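Local atomic coordinates of acetylene hydratase Ahy (Pelobacter acetylenicus, PDB entry 2E7Z), a protein that catalyses the non-redox hydration of acetylene to acetaldehyde, using a tungsten-bis(molybdopterin guanine dinucleotide) cofactor and a [4Fe-4S] cluster. Residues Met44-Asp57 with Asp605-Leu618. Residues are numbered along the deposited sequence; the frame is centred on the assembly and turned at random.
Sequences MKSVNADTIRTHKD and DSNFQSCYHQPGIL. With MGD (2-amino-5,6-dimercapto-7-methyl-3,7,8a,9-tetrahydro-8-oxa-1,3,9,10-tetraaza-anthracen-4-one guanosine dinucleotide), chain F; SF4 (iron/sulfur cluster), chain D.
The backbone carbonyl of D605 receives a hydrogen bond from the ammonium group of K45, D605 O to K45 NZ 3.1 Å, the donor tilted 26° from the carbonyl plane. K45 is bent at both chi3 and chi4, which curls its end between the pterin and the iron-sulfur cluster: NZ lies 2.9 Å from MGD N19, and CE touches cluster sulfur S3. At S606, CA and CB rest against SD of M44. N607 O faces pterin N18 at 2.5 Å, very short for a hydrogen bond and so of doubtful exact geometry. CD of K45 packs 3.4 Å from that same N607 O. Within the type II' turn F608-C611, the amide N of Q609 donates to MGD O17. The Y612 ring presents its edge to CD of K45 and meets I52 CG1 through CD1 at 3.8 Å, while its hydroxyl bonds to the carbonyl of S8.

Farther along, Q614 sets CB over one face of the H55 imidazole, a CH-pi contact 20° off the ring normal. H55 NE2 donates in the ring plane to a lone pair of P615 O at 2.7 Å; ND1 accepts from the backbone N of D57, which is tilted out of that plane. Both ring nitrogens are thus engaged and the ring's rotation is fixed. A phenylalanine at H55 would probably leave the P615 carbonyl and the D57 amide without these partners. I617 lays CG2 across the carboxamide of N48, 3.5 Å from OD1. L618 slides CD2 against M44, and its backbone N donates to a water that in turn donates to T51 OG1.

The contact joins the short helices following the cluster ligand C43 to the dinucleotide-binding region. Its polar end places a single lysine between the two cofactors, where its probable positive charge would be expected to influence both electrostatically.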
# COMPACT_ATOMS: atom_id res chain seq x y z
N MET A 44 -0.65 19.62 -6.68
CA MET A 44 -0.43 19.75 -8.11
C MET A 44 -0.93 18.53 -8.89
O MET A 44 -1.35 18.68 -10.01
CB MET A 44 1.05 20.03 -8.44
CG MET A 44 2.00 18.96 -7.91
SD MET A 44 3.70 19.32 -8.37
CE MET A 44 4.09 20.76 -7.37
N LYS A 45 -0.88 17.34 -8.28
CA LYS A 45 -1.32 16.14 -9.00
C LYS A 45 -2.80 16.22 -9.32
O LYS A 45 -3.23 15.83 -10.40
CB LYS A 45 -1.00 14.86 -8.22
CG LYS A 45 0.52 14.71 -8.00
CD LYS A 45 0.91 13.43 -7.26
CE LYS A 45 0.36 13.35 -5.85
NZ LYS A 45 0.84 14.46 -4.98
N SER A 46 -3.56 16.74 -8.35
CA SER A 46 -5.00 16.91 -8.54
C SER A 46 -5.35 18.11 -9.41
O SER A 46 -6.21 18.01 -10.30
CB SER A 46 -5.68 17.05 -7.19
OG SER A 46 -7.08 16.91 -7.32
N VAL A 47 -4.70 19.24 -9.15
CA VAL A 47 -4.94 20.45 -9.94
C VAL A 47 -4.78 20.17 -11.43
O VAL A 47 -5.53 20.68 -12.26
CB VAL A 47 -3.98 21.58 -9.54
CG1 VAL A 47 -4.00 22.73 -10.58
CG2 VAL A 47 -4.35 22.08 -8.16
N ASN A 48 -3.79 19.34 -11.74
CA ASN A 48 -3.46 19.04 -13.12
C ASN A 48 -3.97 17.68 -13.58
O ASN A 48 -3.53 17.17 -14.61
CB ASN A 48 -1.95 19.13 -13.32
CG ASN A 48 -1.45 20.55 -13.09
OD1 ASN A 48 -1.73 21.45 -13.89
ND2 ASN A 48 -0.69 20.76 -12.02
N ALA A 49 -4.91 17.10 -12.84
CA ALA A 49 -5.41 15.78 -13.21
C ALA A 49 -6.04 15.69 -14.59
O ALA A 49 -5.98 14.65 -15.25
CB ALA A 49 -6.38 15.26 -12.13
N ASP A 50 -6.65 16.79 -15.04
CA ASP A 50 -7.29 16.76 -16.36
C ASP A 50 -6.26 16.63 -17.47
O ASP A 50 -6.60 16.13 -18.53
CB ASP A 50 -8.23 17.95 -16.59
CG ASP A 50 -9.33 17.63 -17.61
OD1 ASP A 50 -9.84 16.49 -17.57
OD2 ASP A 50 -9.66 18.52 -18.45
N THR A 51 -5.01 17.02 -17.22
CA THR A 51 -3.95 16.83 -18.23
C THR A 51 -3.64 15.34 -18.44
O THR A 51 -3.12 14.94 -19.49
CB THR A 51 -2.63 17.55 -17.91
OG1 THR A 51 -1.99 16.89 -16.82
CG2 THR A 51 -2.87 19.03 -17.57
N ILE A 52 -3.96 14.54 -17.42
CA ILE A 52 -3.85 13.09 -17.51
C ILE A 52 -5.13 12.49 -18.11
O ILE A 52 -5.05 11.68 -19.04
CB ILE A 52 -3.60 12.49 -16.13
CG1 ILE A 52 -2.34 13.12 -15.49
CG2 ILE A 52 -3.43 10.96 -16.24
CD1 ILE A 52 -1.03 12.98 -16.28
N ARG A 53 -6.29 12.91 -17.60
CA ARG A 53 -7.55 12.44 -18.17
C ARG A 53 -7.62 12.67 -19.70
O ARG A 53 -8.18 11.84 -20.44
CB ARG A 53 -8.76 13.08 -17.48
CG ARG A 53 -10.07 12.47 -17.93
CD ARG A 53 -11.24 13.37 -17.58
NE ARG A 53 -11.53 14.37 -18.62
CZ ARG A 53 -12.27 14.12 -19.70
NH1 ARG A 53 -12.77 12.91 -19.93
NH2 ARG A 53 -12.53 15.12 -20.54
N THR A 54 -7.09 13.81 -20.16
CA THR A 54 -7.17 14.15 -21.59
C THR A 54 -5.86 13.94 -22.33
O THR A 54 -5.70 14.43 -23.45
CB THR A 54 -7.67 15.61 -21.82
OG1 THR A 54 -6.72 16.53 -21.28
CG2 THR A 54 -9.00 15.81 -21.11
N HIS A 55 -4.90 13.26 -21.72
CA HIS A 55 -3.58 13.12 -22.32
C HIS A 55 -3.68 12.45 -23.68
O HIS A 55 -4.43 11.47 -23.83
CB HIS A 55 -2.63 12.33 -21.40
CG HIS A 55 -1.20 12.58 -21.74
ND1 HIS A 55 -0.56 11.93 -22.76
CD2 HIS A 55 -0.32 13.48 -21.24
CE1 HIS A 55 0.66 12.42 -22.89
NE2 HIS A 55 0.84 13.34 -21.96
N LYS A 56 -2.94 12.95 -24.67
CA LYS A 56 -3.01 12.35 -26.01
C LYS A 56 -2.59 10.89 -26.03
O LYS A 56 -3.04 10.14 -26.89
CB LYS A 56 -2.20 13.14 -27.04
CG LYS A 56 -0.71 13.17 -26.78
CD LYS A 56 0.05 14.01 -27.80
CE LYS A 56 -0.11 13.48 -29.23
NZ LYS A 56 0.58 12.18 -29.45
N ASP A 57 -1.76 10.47 -25.07
CA ASP A 57 -1.30 9.06 -25.01
C ASP A 57 -2.19 8.16 -24.19
O ASP A 57 -1.88 6.97 -24.03
CB ASP A 57 0.15 8.97 -24.53
CG ASP A 57 1.10 9.72 -25.46
OD1 ASP A 57 0.87 9.67 -26.68
OD2 ASP A 57 2.06 10.35 -24.96
N ASP A 605 6.50 15.20 -5.20
CA ASP A 605 5.31 16.04 -5.27
C ASP A 605 4.46 15.82 -6.51
O ASP A 605 3.23 15.77 -6.41
CB ASP A 605 5.73 17.51 -5.21
CG ASP A 605 6.20 17.95 -3.82
OD1 ASP A 605 6.18 17.16 -2.85
OD2 ASP A 605 6.59 19.13 -3.70
N SER A 606 5.12 15.67 -7.67
CA SER A 606 4.45 15.72 -8.97
C SER A 606 4.03 14.38 -9.55
O SER A 606 3.38 14.34 -10.60
CB SER A 606 5.33 16.44 -10.00
OG SER A 606 6.65 15.88 -10.02
N ASN A 607 4.38 13.27 -8.89
CA ASN A 607 4.00 11.95 -9.39
C ASN A 607 3.45 11.09 -8.28
O ASN A 607 3.65 11.39 -7.11
CB ASN A 607 5.17 11.26 -10.13
CG ASN A 607 6.44 11.19 -9.30
OD1 ASN A 607 6.47 10.51 -8.28
ND2 ASN A 607 7.49 11.92 -9.74
N PHE A 608 2.72 10.05 -8.66
CA PHE A 608 2.20 9.12 -7.66
C PHE A 608 2.67 7.74 -8.09
O PHE A 608 2.24 7.26 -9.12
CB PHE A 608 0.66 9.17 -7.55
CG PHE A 608 0.08 8.06 -6.71
CD1 PHE A 608 0.33 7.99 -5.34
CD2 PHE A 608 -0.68 7.05 -7.31
CE1 PHE A 608 -0.21 6.95 -4.56
CE2 PHE A 608 -1.21 6.01 -6.53
CZ PHE A 608 -0.96 5.96 -5.16
N GLN A 609 3.55 7.12 -7.32
CA GLN A 609 4.07 5.81 -7.69
C GLN A 609 4.62 5.88 -9.10
O GLN A 609 5.43 6.77 -9.35
CB GLN A 609 3.01 4.71 -7.51
CG GLN A 609 2.39 4.72 -6.10
CD GLN A 609 3.34 4.21 -5.03
OE1 GLN A 609 4.31 3.51 -5.30
NE2 GLN A 609 3.04 4.54 -3.79
N SER A 610 4.21 5.02 -10.04
CA SER A 610 4.71 5.12 -11.41
C SER A 610 3.86 5.99 -12.33
O SER A 610 4.05 5.92 -13.54
CB SER A 610 4.89 3.72 -12.01
OG SER A 610 3.65 3.13 -12.37
N CYS A 611 2.95 6.76 -11.74
CA CYS A 611 1.94 7.51 -12.51
C CYS A 611 2.35 8.94 -12.77
O CYS A 611 3.02 9.58 -11.95
CB CYS A 611 0.61 7.57 -11.77
SG CYS A 611 -0.04 5.93 -11.26
N TYR A 612 1.85 9.45 -13.89
CA TYR A 612 1.95 10.87 -14.31
C TYR A 612 3.32 11.24 -14.86
O TYR A 612 3.69 12.44 -14.90
CB TYR A 612 1.47 11.90 -13.23
CG TYR A 612 0.32 11.39 -12.42
CD1 TYR A 612 -0.72 10.68 -13.03
CD2 TYR A 612 0.30 11.58 -11.04
CE1 TYR A 612 -1.77 10.15 -12.25
CE2 TYR A 612 -0.72 11.07 -10.27
CZ TYR A 612 -1.74 10.34 -10.87
OH TYR A 612 -2.74 9.79 -10.08
N HIS A 613 4.08 10.25 -15.32
CA HIS A 613 5.33 10.54 -16.04
C HIS A 613 5.13 10.88 -17.53
O HIS A 613 6.10 11.19 -18.22
CB HIS A 613 6.33 9.39 -15.87
CG HIS A 613 6.72 9.12 -14.45
ND1 HIS A 613 7.16 10.12 -13.60
CD2 HIS A 613 6.80 7.96 -13.75
CE1 HIS A 613 7.44 9.59 -12.42
NE2 HIS A 613 7.25 8.28 -12.49
N GLN A 614 3.90 10.77 -18.04
CA GLN A 614 3.61 11.16 -19.43
C GLN A 614 4.03 12.63 -19.65
O GLN A 614 3.96 13.42 -18.70
CB GLN A 614 2.12 10.98 -19.71
CG GLN A 614 1.73 9.54 -20.02
CD GLN A 614 1.68 8.66 -18.76
OE1 GLN A 614 1.45 9.14 -17.63
NE2 GLN A 614 1.88 7.35 -18.96
N PRO A 615 4.51 12.99 -20.88
CA PRO A 615 4.89 14.37 -21.14
C PRO A 615 3.79 15.34 -20.70
O PRO A 615 2.63 15.18 -21.07
CB PRO A 615 5.07 14.41 -22.66
CG PRO A 615 5.58 13.05 -23.00
CD PRO A 615 4.78 12.12 -22.05
N GLY A 616 4.17 16.33 -19.89
CA GLY A 616 3.22 17.34 -19.45
C GLY A 616 3.74 18.10 -18.26
O GLY A 616 4.90 17.90 -17.83
N ILE A 617 2.89 18.96 -17.72
CA ILE A 617 3.24 19.83 -16.60
C ILE A 617 3.78 19.08 -15.39
O ILE A 617 4.76 19.50 -14.79
CB ILE A 617 2.06 20.81 -16.24
CG1 ILE A 617 2.48 21.83 -15.16
CG2 ILE A 617 0.79 20.04 -15.87
CD1 ILE A 617 1.57 23.05 -15.08
N LEU A 618 3.15 17.95 -15.04
CA LEU A 618 3.61 17.22 -13.88
C LEU A 618 5.01 16.61 -14.10
O LEU A 618 5.89 16.72 -13.23
CB LEU A 618 2.59 16.14 -13.50
CG LEU A 618 1.26 16.70 -12.99
CD1 LEU A 618 0.24 15.56 -12.83
CD2 LEU A 618 1.43 17.41 -11.65
PB MGD F . 8.51 8.73 1.31
O1B MGD F . 8.24 10.10 0.75
O2B MGD F . 8.93 7.64 0.36
O3B MGD F . 7.21 8.18 2.09
O3A MGD F . 4.77 8.58 2.33
PA MGD F . 6.16 8.95 3.02
O1A MGD F . 6.22 8.22 4.34
O2A MGD F . 6.30 10.46 3.02
O5' MGD F . 9.63 8.86 2.46
C5' MGD F . 9.39 9.84 3.46
C4' MGD F . 10.50 9.78 4.49
O4' MGD F . 10.66 8.44 4.97
C3' MGD F . 11.84 10.20 3.89
O3' MGD F . 12.23 11.46 4.44
C2' MGD F . 12.80 9.10 4.28
O2' MGD F . 14.05 9.57 4.79
C1' MGD F . 12.01 8.38 5.37
N9 MGD F . 12.48 7.00 5.61
C8 MGD F . 12.97 6.11 4.73
N7 MGD F . 13.29 4.93 5.31
C5 MGD F . 13.03 5.09 6.63
C6 MGD F . 13.14 4.25 7.85
O6 MGD F . 13.62 3.10 7.79
N1 MGD F . 12.73 4.78 9.01
C2 MGD F . 12.23 6.03 9.12
N2 MGD F . 11.82 6.48 10.33
N3 MGD F . 12.10 6.85 8.04
C4 MGD F . 12.48 6.43 6.82
C10 MGD F . 4.45 7.31 1.76
C11 MGD F . 3.09 7.56 1.11
O11 MGD F . 3.18 8.73 0.27
C12 MGD F . 2.57 6.38 0.32
S12 MGD F . 2.87 4.80 0.86
C13 MGD F . 1.86 6.55 -0.81
S13 MGD F . 1.10 5.25 -1.62
C14 MGD F . 1.72 7.89 -1.43
N15 MGD F . 2.67 8.05 -2.52
C16 MGD F . 2.87 9.29 -3.01
C17 MGD F . 3.48 9.56 -4.33
O17 MGD F . 3.86 8.63 -5.07
N18 MGD F . 3.61 10.85 -4.71
C19 MGD F . 3.23 11.89 -3.93
N19 MGD F . 3.40 13.14 -4.39
N20 MGD F . 2.68 11.71 -2.70
C21 MGD F . 2.48 10.47 -2.21
N22 MGD F . 1.94 10.30 -1.00
C23 MGD F . 1.94 8.99 -0.38
FE1 SF4 D . -3.21 15.50 -3.91
FE2 SF4 D . -5.42 14.18 -4.69
FE3 SF4 D . -5.05 14.79 -2.07
FE4 SF4 D . -3.56 12.89 -3.23
S1 SF4 D . -5.79 12.77 -2.91
S2 SF4 D . -2.80 14.57 -1.82
S3 SF4 D . -3.32 13.71 -5.38
S4 SF4 D . -5.32 16.31 -3.80
O HOH W 1 0.95 16.57 -16.77